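P43 (PDB 6QIX) is the major secreted protein of the whipworm Trichuris muris, which tethers to matrix and inhibits interleukin-13 function. Local coordinates at residues Lys129-Arg134 and Lys359-Arg364; Thr133-Pro138 and His345-Asn350; Ser245-Cys250 and Lys267-Asp272. One frame throughout, in Å; residues are numbered along the deposited sequence. Where two conformers were deposited one is given.

Interaction 1: residues Lys129-Arg134 and Lys359-Arg364; sequences KQCFTR and KEYCKR. With ACT (acetate ion), chain G.
Cys131 and Cys362 are joined by a disulfide, SG to SG 2.1 Å, with chi3 at -55°. It is a covalent tie between two parts of the chain that lie more than 200 residues apart. In both cysteines SG stands anti to the carbonyl carbon, beside the backbone N (chi1 -67° and -77°). The CB of Cys131 lies 3.4 Å from the CB of Cys362, as the covalent bridge and its chi3 require.

Tyr361 lies beside the bridge. Its CE1 comes 4.1 Å from Cys131 SG, and the sulfur approaches the ring obliquely in a sulfur-aromatic contact. Phe132 is turned so that one face of its ring lies over Cys131 CB. CE1 of this ring comes loosely near Cys362 O, and the ring stacks on Tyr145 of helix 139-151.

A water bridges the two backbones. It donates to Cys131 O at 2.8 Å and to Cys362 O at 2.7 Å, and accepts from Arg134 NH1 at 3.0 Å. The same guanidinium forms salt bridges with Glu367 and Asp136. Arg364 separately holds an acetate ion, probably from the crystallisation liquor and also bonded by Asn88. Its NE meets OXT of the acetate at 2.8 Å and its NH2 meets O at 2.6 Å, at the guanidinium edge.

The disulfide is the direct bond between 129-134 and 359-364. The water adds a polar bridge, with the two C=O bonds converging on it at about a right angle. Such covalent locking is consistent with a secreted protein rich in disulfides.

Interaction 2: residues Thr133-Pro138 and His345-Asn350; sequences TRPDTP and HPYEPN
Arg134 and Tyr347 both hold CG anti to the carbonyl carbon (chi1 -59° and -62°). These torsions bring the aliphatic part of the arginine against the hydroxyl end of the tyrosine. Both CB and CG of Arg134 lie 3.4 Å from Tyr347 OH. The two side chains cross at about a right angle, with the guanidinium and ring planes 77° apart.

Pro135 and Tyr347 approach each other from opposite directions. CD of Pro135 lies at the edge of the tyrosine ring, 3.4 Å from Tyr347 OH. Pro346, which follows a cis peptide bond, places its CG 3.9 Å from Arg134 CG.

The arginine bends at chi3 and grips Asp136 side-on. NE of Arg134 meets OD1 of Asp136 at 3.1 Å, while NH2 meets OD2 at 3.2 Å. Both oxygens are met on the syn side, out of the carboxylate plane. Glu367 forms a salt bridge with NH2 and is the stronger partner of this guanidinium. A water links Asp136 OD2 to Tyr347 OH, 2.7 Å from the hydroxyl and in the plane of the ring.

The 133-138 segment makes a type I turn from Arg134 to Thr137 and leads into helix 139-151, with Pro138 as its N-cap residue. Tyr347 opens the short strand 347-349, which pairs antiparallel with strand 356-358. Val358 of that partner strand touches both Arg134 and Tyr347, and Phe243 stacks on the tyrosine ring.

Interaction 3: residues Ser245-Cys250 and Lys267-Asp272; sequences SFRVKC and KSCGKD
Arg247 and Lys267 form an antiparallel hydrogen-bonded pair. Arg247 N donates to Lys267 O at 2.8 Å, nearly straight at 177°. Lys267 N returns a bond to Arg247 O at 2.9 Å. A third backbone bond runs from Cys269 N to Ser245 O at 2.8 Å and carries the pairing past the end of the second strand. Between these sites Phe246 and Ser268 form a non-hydrogen-bonded pair, with their CA atoms 4.0 Å apart. Two CA-H...O contacts add to the backbone grip, from Phe246 CA to Lys267 O and from Ser268 CA to Ser245 O.

Side-chain packing centres on Cys269. Its SG sits 3.6 Å from Arg247 CG. The arginine holds CG anti to its carbonyl carbon (chi1 -50°) and stays extended to NE, so its stem passes alongside the sulfur. Cys269 SG is itself bonded to Cys200, which also touches Arg247.

Two waters add bridges. One accepts from Ser245 N and donates to Cys269 O. Another accepts from Arg247 NE at 3.2 Å and from Lys267 NZ at 2.9 Å, and donates to Ser268 O. It lies in the guanidinium plane, at the edge. The two cationic groups thus share a water, with Arg247 NE and Lys267 NZ 4.7 Å apart. The arginine charge is met by Asp273, while Lys267 also makes a cation-pi contact with Trp197.

The pairing belongs to the beta hairpin of strands 246-252 and 262-268. Phe246 and Ser268 point to one face of it, and Arg247 and Lys267 to the other. Helix 205-216 packs against Phe246 through Ile208. Cys250, further along the first strand, is disulfide-bonded to Cys216 at the end of that helix.

Interactions 1 and 2 are neighbours, their centres about 6 Å apart, and they share Thr133 and Arg134. Lys359 joins them again: its N lies 2.9 Å from Pro346 O, and its NZ 2.8 Å from His345 ND1, both probable hydrogen bonds. Centre to centre, interaction 3 is about 10 Å from interaction 2 and about 14 Å from interaction 1. Thr133 O lies 2.9 Å from Ser268 N, a probable hydrogen bond that ties the hairpin to the 133-138 loop. Along the chain, interaction 3 lies inside the loops the others close. A bound calcium ion lies about 6 Å from the Pro135 side chain and about 5 Å from that of Lys267, too far for direct ligation.

Interaction 1: residues Lys129-Arg134 and Lys359-Arg364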
loop_
_atom_site.group_PDB
_atom_site.type_symbol
_atom_site.label_atom_id
_atom_site.label_comp_id
_atom_site.label_asym_id
_atom_site.label_seq_id
_atom_site.Cartn_x
_atom_site.Cartn_y
_atom_site.Cartn_z
ATOM N N LYS A 129 3.261 -3.840 0.094
ATOM C CA LYS A 129 3.641 -3.791 -1.315
ATOM C C LYS A 129 4.855 -2.888 -1.507
ATOM O O LYS A 129 5.737 -3.171 -2.329
ATOM C CB LYS A 129 2.453 -3.303 -2.167
ATOM C CG LYS A 129 1.266 -4.230 -2.152
ATOM C CD LYS A 129 0.049 -3.528 -2.730
ATOM C CE LYS A 129 0.001 -3.636 -4.213
ATOM N NZ LYS A 129 -1.313 -3.090 -4.763
ATOM N N GLN A 130 4.961 -1.835 -0.706
ATOM C CA GLN A 130 6.052 -0.894 -0.888
ATOM C C GLN A 130 7.391 -1.468 -0.462
ATOM O O GLN A 130 8.435 -0.855 -0.760
ATOM C CB GLN A 130 5.698 0.406 -0.153
ATOM C CG GLN A 130 4.674 1.219 -0.950
ATOM C CD GLN A 130 4.107 2.394 -0.197
ATOM O OE1 GLN A 130 4.557 2.711 0.883
ATOM N NE2 GLN A 130 3.074 3.003 -0.733
ATOM N N CYS A 131 7.413 -2.645 0.167
ATOM C CA CYS A 131 8.697 -3.272 0.444
ATOM C C CYS A 131 9.450 -3.526 -0.848
ATOM O O CYS A 131 10.687 -3.599 -0.853
ATOM C CB CYS A 131 8.516 -4.602 1.179
ATOM S SG CYS A 131 7.854 -4.440 2.873
ATOM N N PHE A 132 8.719 -3.720 -1.955
ATOM C CA PHE A 132 9.357 -4.095 -3.216
ATOM C C PHE A 132 9.340 -2.953 -4.222
ATOM O O PHE A 132 9.315 -3.182 -5.428
ATOM C CB PHE A 132 8.696 -5.367 -3.742
ATOM C CG PHE A 132 8.666 -6.467 -2.693
ATOM C CD1 PHE A 132 9.849 -7.097 -2.311
ATOM C CD2 PHE A 132 7.492 -6.805 -2.031
ATOM C CE1 PHE A 132 9.860 -8.055 -1.329
ATOM C CE2 PHE A 132 7.497 -7.779 -1.066
ATOM C CZ PHE A 132 8.688 -8.411 -0.714
ATOM N N THR A 133 9.378 -1.713 -3.721
ATOM C CA THR A 133 9.460 -0.506 -4.538
ATOM C C THR A 133 10.812 0.181 -4.378
ATOM O O THR A 133 10.945 1.370 -4.699
ATOM C CB THR A 133 8.337 0.486 -4.193
ATOM O OG1 THR A 133 8.406 0.839 -2.806
ATOM C CG2 THR A 133 6.961 -0.078 -4.481
ATOM N N ARG A 134 11.822 -0.547 -3.881
ATOM C CA ARG A 134 13.145 0.037 -3.742
ATOM C C ARG A 134 13.798 0.272 -5.104
ATOM O O ARG A 134 13.476 -0.410 -6.097
ATOM C CB ARG A 134 14.051 -0.857 -2.910
ATOM C CG ARG A 134 13.543 -1.117 -1.535
ATOM C CD ARG A 134 14.032 -2.506 -1.032
ATOM N NE ARG A 134 15.482 -2.684 -1.146
ATOM C CZ ARG A 134 16.134 -3.760 -0.684
ATOM N NH1 ARG A 134 15.461 -4.720 -0.049
ATOM N NH2 ARG A 134 17.444 -3.892 -0.857
ATOM N N LYS A 359 13.850 -1.597 6.299
ATOM C CA LYS A 359 13.155 -2.176 7.440
ATOM C C LYS A 359 13.189 -3.708 7.394
ATOM O O LYS A 359 13.102 -4.325 6.324
ATOM C CB LYS A 359 11.725 -1.671 7.457
ATOM C CG LYS A 359 11.570 -0.206 7.857
ATOM C CD LYS A 359 10.065 0.167 7.920
ATOM C CE LYS A 359 9.870 1.694 8.010
ATOM N NZ LYS A 359 8.387 2.083 7.900
ATOM N N GLU A 360 13.310 -4.333 8.577
ATOM C CA GLU A 360 13.615 -5.760 8.605
ATOM C C GLU A 360 12.536 -6.579 7.904
ATOM O O GLU A 360 12.848 -7.536 7.182
ATOM C CB GLU A 360 13.794 -6.257 10.036
ATOM C CG GLU A 360 14.291 -7.680 10.080
ATOM C CD GLU A 360 15.758 -7.837 9.668
ATOM O OE1 GLU A 360 16.513 -6.821 9.592
ATOM O OE2 GLU A 360 16.170 -9.009 9.446
ATOM N N TYR A 361 11.263 -6.232 8.105
ATOM C CA TYR A 361 10.217 -7.064 7.528
ATOM C C TYR A 361 10.101 -6.864 6.026
ATOM O O TYR A 361 9.408 -7.649 5.380
ATOM C CB TYR A 361 8.848 -6.811 8.198
ATOM C CG TYR A 361 8.283 -5.421 8.047
ATOM C CD1 TYR A 361 7.554 -5.044 6.919
ATOM C CD2 TYR A 361 8.461 -4.481 9.045
ATOM C CE1 TYR A 361 7.065 -3.781 6.798
ATOM C CE2 TYR A 361 7.950 -3.224 8.931
ATOM C CZ TYR A 361 7.267 -2.874 7.811
ATOM O OH TYR A 361 6.754 -1.601 7.710
ATOM N N CYS A 362 10.789 -5.870 5.458
ATOM C CA CYS A 362 10.773 -5.654 4.015
ATOM C C CYS A 362 11.924 -6.318 3.285
ATOM O O CYS A 362 11.910 -6.348 2.053
ATOM C CB CYS A 362 10.834 -4.161 3.651
ATOM S SG CYS A 362 9.292 -3.302 3.851
ATOM N N LYS A 363 12.928 -6.808 3.998
ATOM C CA LYS A 363 14.125 -7.318 3.353
ATOM C C LYS A 363 13.802 -8.500 2.457
ATOM O O LYS A 363 12.919 -9.311 2.761
ATOM C CB LYS A 363 15.149 -7.725 4.413
ATOM C CG LYS A 363 15.967 -6.543 4.943
ATOM C CD LYS A 363 16.917 -6.925 6.061
ATOM C CE LYS A 363 17.631 -5.689 6.568
ATOM N NZ LYS A 363 18.471 -5.971 7.753
ATOM N N ARG A 364 14.514 -8.588 1.331
ATOM C CA ARG A 364 14.438 -9.782 0.502
ATOM C C ARG A 364 14.837 -10.994 1.333
ATOM O O ARG A 364 15.600 -10.888 2.295
ATOM C CB ARG A 364 15.332 -9.640 -0.734
ATOM C CG ARG A 364 14.676 -8.822 -1.836
ATOM C CD ARG A 364 15.581 -8.623 -3.023
ATOM N NE ARG A 364 15.622 -9.807 -3.867
ATOM C CZ ARG A 364 16.353 -9.918 -4.971
ATOM N NH1 ARG A 364 17.114 -8.912 -5.374
ATOM N NH2 ARG A 364 16.327 -11.043 -5.668
HETATM C C ACT G . 13.781 -12.678 -4.301
HETATM O O ACT G . 14.640 -12.935 -5.192
HETATM O OXT ACT G . 13.865 -11.888 -3.327
HETATM C CH3 ACT G . 12.418 -13.389 -4.419
HETATM O O HOH W 1 12.642 -5.528 -0.374
#

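Interaction 2: residues Thr133-Pro138 and His345-Asn350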
loop_
_atom_site.group_PDB
_atom_site.type_symbol
_atom_site.label_atom_id
_atom_site.label_comp_id
_atom_site.label_asym_id
_atom_site.label_seq_id
_atom_site.Cartn_x
_atom_site.Cartn_y
_atom_site.Cartn_z
ATOM N N THR A 133 9.378 -1.713 -3.721
ATOM C CA THR A 133 9.460 -0.506 -4.538
ATOM C C THR A 133 10.812 0.181 -4.378
ATOM O O THR A 133 10.945 1.370 -4.699
ATOM C CB THR A 133 8.337 0.486 -4.193
ATOM O OG1 THR A 133 8.406 0.839 -2.806
ATOM C CG2 THR A 133 6.961 -0.078 -4.481
ATOM N N ARG A 134 11.822 -0.547 -3.881
ATOM C CA ARG A 134 13.145 0.037 -3.742
ATOM C C ARG A 134 13.798 0.272 -5.104
ATOM O O ARG A 134 13.476 -0.410 -6.097
ATOM C CB ARG A 134 14.051 -0.857 -2.910
ATOM C CG ARG A 134 13.543 -1.117 -1.535
ATOM C CD ARG A 134 14.032 -2.506 -1.032
ATOM N NE ARG A 134 15.482 -2.684 -1.146
ATOM C CZ ARG A 134 16.134 -3.760 -0.684
ATOM N NH1 ARG A 134 15.461 -4.720 -0.049
ATOM N NH2 ARG A 134 17.444 -3.892 -0.857
ATOM N N PRO A 135 14.752 1.214 -5.172
ATOM C CA PRO A 135 15.419 1.448 -6.450
ATOM C C PRO A 135 16.118 0.216 -6.942
ATOM O O PRO A 135 16.302 0.057 -8.161
ATOM C CB PRO A 135 16.403 2.585 -6.146
ATOM C CG PRO A 135 16.613 2.553 -4.720
ATOM C CD PRO A 135 15.297 2.095 -4.125
ATOM N N ASP A 136 16.541 -0.651 -6.016
ATOM C CA ASP A 136 17.304 -1.826 -6.366
ATOM C C ASP A 136 16.449 -3.096 -6.381
ATOM O O ASP A 136 16.992 -4.192 -6.488
ATOM C CB ASP A 136 18.531 -1.985 -5.431
ATOM C CG ASP A 136 18.176 -2.012 -3.936
ATOM O OD1 ASP A 136 17.024 -1.721 -3.599
ATOM O OD2 ASP A 136 19.076 -2.321 -3.089
ATOM N N THR A 137 15.135 -2.982 -6.314
ATOM C CA THR A 137 14.306 -4.160 -6.469
ATOM C C THR A 137 14.261 -4.556 -7.936
ATOM O O THR A 137 13.845 -3.740 -8.764
ATOM C CB THR A 137 12.865 -3.916 -6.007
ATOM O OG1 THR A 137 12.840 -3.497 -4.647
ATOM C CG2 THR A 137 12.084 -5.222 -6.168
ATOM N N PRO A 138 14.679 -5.771 -8.309
ATOM C CA PRO A 138 14.614 -6.156 -9.729
ATOM C C PRO A 138 13.169 -6.192 -10.200
ATOM O O PRO A 138 12.274 -6.635 -9.477
ATOM C CB PRO A 138 15.248 -7.550 -9.765
ATOM C CG PRO A 138 16.016 -7.673 -8.437
ATOM C CD PRO A 138 15.189 -6.862 -7.462
ATOM N N HIS A 345 9.862 5.168 4.176
ATOM C CA HIS A 345 9.448 3.796 3.980
ATOM C C HIS A 345 9.703 3.386 2.526
ATOM O O HIS A 345 9.294 4.111 1.606
ATOM C CB HIS A 345 7.950 3.692 4.326
ATOM C CG HIS A 345 7.417 2.302 4.282
ATOM N ND1 HIS A 345 7.643 1.405 5.299
ATOM C CD2 HIS A 345 6.739 1.628 3.321
ATOM C CE1 HIS A 345 7.070 0.255 5.002
ATOM N NE2 HIS A 345 6.519 0.361 3.800
ATOM N N PRO A 346 10.275 2.195 2.279
ATOM C CA PRO A 346 10.517 1.088 3.233
ATOM C C PRO A 346 11.874 1.134 3.955
ATOM O O PRO A 346 12.337 0.129 4.506
ATOM C CB PRO A 346 10.449 -0.151 2.348
ATOM C CG PRO A 346 10.998 0.340 1.036
ATOM C CD PRO A 346 10.448 1.769 0.886
ATOM N N TYR A 347 12.492 2.307 3.985
ATOM C CA TYR A 347 13.741 2.529 4.709
ATOM C C TYR A 347 13.490 3.216 6.048
ATOM O O TYR A 347 12.458 3.834 6.267
ATOM C CB TYR A 347 14.689 3.374 3.856
ATOM C CG TYR A 347 15.093 2.723 2.537
ATOM C CD1 TYR A 347 16.301 2.019 2.434
ATOM C CD2 TYR A 347 14.275 2.801 1.404
ATOM C CE1 TYR A 347 16.693 1.444 1.225
ATOM C CE2 TYR A 347 14.650 2.217 0.222
ATOM C CZ TYR A 347 15.850 1.535 0.139
ATOM O OH TYR A 347 16.203 0.940 -1.055
ATOM N N GLU A 348 14.463 3.091 6.953
ATOM C CA GLU A 348 14.430 3.769 8.242
ATOM C C GLU A 348 15.858 4.164 8.611
ATOM O O GLU A 348 16.812 3.568 8.117
ATOM C CB GLU A 348 13.828 2.855 9.317
ATOM C CG GLU A 348 14.676 1.588 9.559
ATOM C CD GLU A 348 14.066 0.550 10.534
ATOM O OE1 GLU A 348 13.015 0.781 11.174
ATOM O OE2 GLU A 348 14.658 -0.537 10.646
ATOM N N PRO A 349 16.023 5.131 9.500
ATOM C CA PRO A 349 17.401 5.456 9.912
ATOM C C PRO A 349 18.040 4.264 10.606
ATOM O O PRO A 349 17.381 3.526 11.350
ATOM C CB PRO A 349 17.241 6.652 10.856
ATOM C CG PRO A 349 15.882 7.238 10.531
ATOM C CD PRO A 349 15.023 6.052 10.090
ATOM N N ASN A 350 19.351 4.090 10.369
ATOM C CA ASN A 350 20.151 3.163 11.158
ATOM C C ASN A 350 20.309 3.713 12.596
ATOM O O ASN A 350 19.803 4.776 12.950
ATOM C CB ASN A 350 21.493 2.901 10.455
ATOM C CG ASN A 350 22.420 4.087 10.480
ATOM O OD1 ASN A 350 22.079 5.161 10.979
ATOM N ND2 ASN A 350 23.616 3.906 9.892
HETATM O O HOH W 2 18.742 0.012 -1.356
#

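Interaction 3: residues Ser245-Cys250 and Lys267-Asp272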
loop_
_atom_site.group_PDB
_atom_site.type_symbol
_atom_site.label_atom_id
_atom_site.label_comp_id
_atom_site.label_asym_id
_atom_site.label_seq_id
_atom_site.Cartn_x
_atom_site.Cartn_y
_atom_site.Cartn_z
ATOM N N SER A 245 12.511 10.740 -2.333
ATOM C CA SER A 245 12.168 11.016 -3.739
ATOM C C SER A 245 11.780 9.721 -4.442
ATOM O O SER A 245 12.269 8.648 -4.121
ATOM C CB SER A 245 13.351 11.694 -4.437
ATOM O OG SER A 245 12.990 12.125 -5.729
ATOM N N PHE A 246 10.862 9.820 -5.408
ATOM C CA PHE A 246 10.283 8.621 -6.012
ATOM C C PHE A 246 9.778 8.938 -7.401
ATOM O O PHE A 246 9.440 10.084 -7.715
ATOM C CB PHE A 246 9.113 8.042 -5.177
ATOM C CG PHE A 246 7.949 8.976 -5.051
ATOM C CD1 PHE A 246 6.829 8.780 -5.809
ATOM C CD2 PHE A 246 7.985 10.051 -4.194
ATOM C CE1 PHE A 246 5.749 9.627 -5.714
ATOM C CE2 PHE A 246 6.903 10.899 -4.108
ATOM C CZ PHE A 246 5.781 10.686 -4.910
ATOM N N ARG A 247 9.728 7.890 -8.203
ATOM C CA ARG A 247 9.132 7.894 -9.536
ATOM C C ARG A 247 7.753 7.264 -9.494
ATOM O O ARG A 247 7.470 6.403 -8.661
ATOM C CB ARG A 247 10.006 7.125 -10.520
ATOM C CG ARG A 247 11.481 7.526 -10.497
ATOM C CD ARG A 247 12.298 6.523 -11.345
ATOM N NE ARG A 247 13.739 6.806 -11.363
ATOM C CZ ARG A 247 14.355 7.707 -12.138
ATOM N NH1 ARG A 247 13.672 8.423 -12.970
ATOM N NH2 ARG A 247 15.682 7.891 -12.056
ATOM N N VAL A 248 6.918 7.667 -10.446
ATOM C CA VAL A 248 5.587 7.087 -10.603
ATOM C C VAL A 248 5.419 6.507 -12.004
ATOM O O VAL A 248 5.987 6.983 -12.997
ATOM C CB VAL A 248 4.462 8.099 -10.311
ATOM C CG1 VAL A 248 4.508 8.664 -8.834
ATOM C CG2 VAL A 248 4.540 9.245 -11.275
ATOM N N LYS A 249 4.567 5.492 -12.056
ATOM C CA LYS A 249 4.134 4.850 -13.306
ATOM C C LYS A 249 2.623 4.717 -13.274
ATOM O O LYS A 249 2.070 4.312 -12.255
ATOM C CB LYS A 249 4.769 3.472 -13.436
ATOM C CG LYS A 249 4.426 2.734 -14.695
ATOM C CD LYS A 249 5.220 1.444 -14.822
ATOM C CE LYS A 249 6.670 1.720 -15.187
ATOM N NZ LYS A 249 7.324 0.582 -15.882
ATOM N N CYS A 250 1.979 5.083 -14.373
ATOM C CA CYS A 250 0.523 5.248 -14.444
ATOM C C CYS A 250 -0.049 4.175 -15.340
ATOM O O CYS A 250 0.525 3.897 -16.392
ATOM C CB CYS A 250 0.085 6.595 -15.111
ATOM S SG CYS A 250 1.088 7.987 -14.849
ATOM N N LYS A 267 8.334 3.916 -7.374
ATOM C CA LYS A 267 9.680 3.384 -7.259
ATOM C C LYS A 267 10.550 4.462 -6.629
ATOM O O LYS A 267 10.754 5.528 -7.228
ATOM C CB LYS A 267 10.205 2.950 -8.642
ATOM C CG LYS A 267 11.625 2.356 -8.624
ATOM C CD LYS A 267 11.945 1.661 -9.970
ATOM C CE LYS A 267 13.341 1.198 -10.010
ATOM N NZ LYS A 267 14.220 2.201 -10.612
ATOM N N SER A 268 11.106 4.167 -5.439
ATOM C CA SER A 268 11.926 5.149 -4.738
ATOM C C SER A 268 13.218 5.423 -5.503
ATOM O O SER A 268 13.708 4.588 -6.270
ATOM C CB SER A 268 12.309 4.658 -3.342
ATOM O OG SER A 268 11.137 4.349 -2.651
ATOM N N CYS A 269 13.776 6.597 -5.269
ATOM C CA CYS A 269 15.040 6.961 -5.901
ATOM C C CYS A 269 16.173 6.839 -4.911
ATOM O O CYS A 269 16.065 7.337 -3.786
ATOM C CB CYS A 269 14.990 8.379 -6.447
ATOM S SG CYS A 269 13.786 8.481 -7.838
ATOM N N GLY A 270 17.261 6.221 -5.343
ATOM C CA GLY A 270 18.481 6.137 -4.542
ATOM C C GLY A 270 19.706 6.713 -5.210
ATOM O O GLY A 270 19.617 7.573 -6.111
ATOM N N LYS A 271 20.868 6.223 -4.751
ATOM C CA LYS A 271 22.119 6.856 -5.135
ATOM C C LYS A 271 22.426 6.720 -6.626
ATOM O O LYS A 271 23.255 7.489 -7.136
ATOM C CB LYS A 271 23.270 6.299 -4.287
ATOM C CG LYS A 271 23.729 4.912 -4.690
ATOM C CD LYS A 271 24.787 4.380 -3.707
ATOM C CE LYS A 271 25.373 3.105 -4.181
ATOM N NZ LYS A 271 26.492 2.669 -3.280
ATOM N N ASP A 272 21.796 5.791 -7.342
ATOM C CA ASP A 272 22.025 5.717 -8.784
ATOM C C ASP A 272 21.021 6.569 -9.554
ATOM O O ASP A 272 21.102 6.650 -10.788
ATOM C CB ASP A 272 21.981 4.259 -9.274
ATOM C CG ASP A 272 23.179 3.432 -8.793
ATOM O OD1 ASP A 272 24.243 3.995 -8.443
ATOM O OD2 ASP A 272 23.043 2.195 -8.682
HETATM O O HOH W 3 15.306 9.851 -2.678
HETATM O O HOH W 4 14.504 4.679 -9.072
#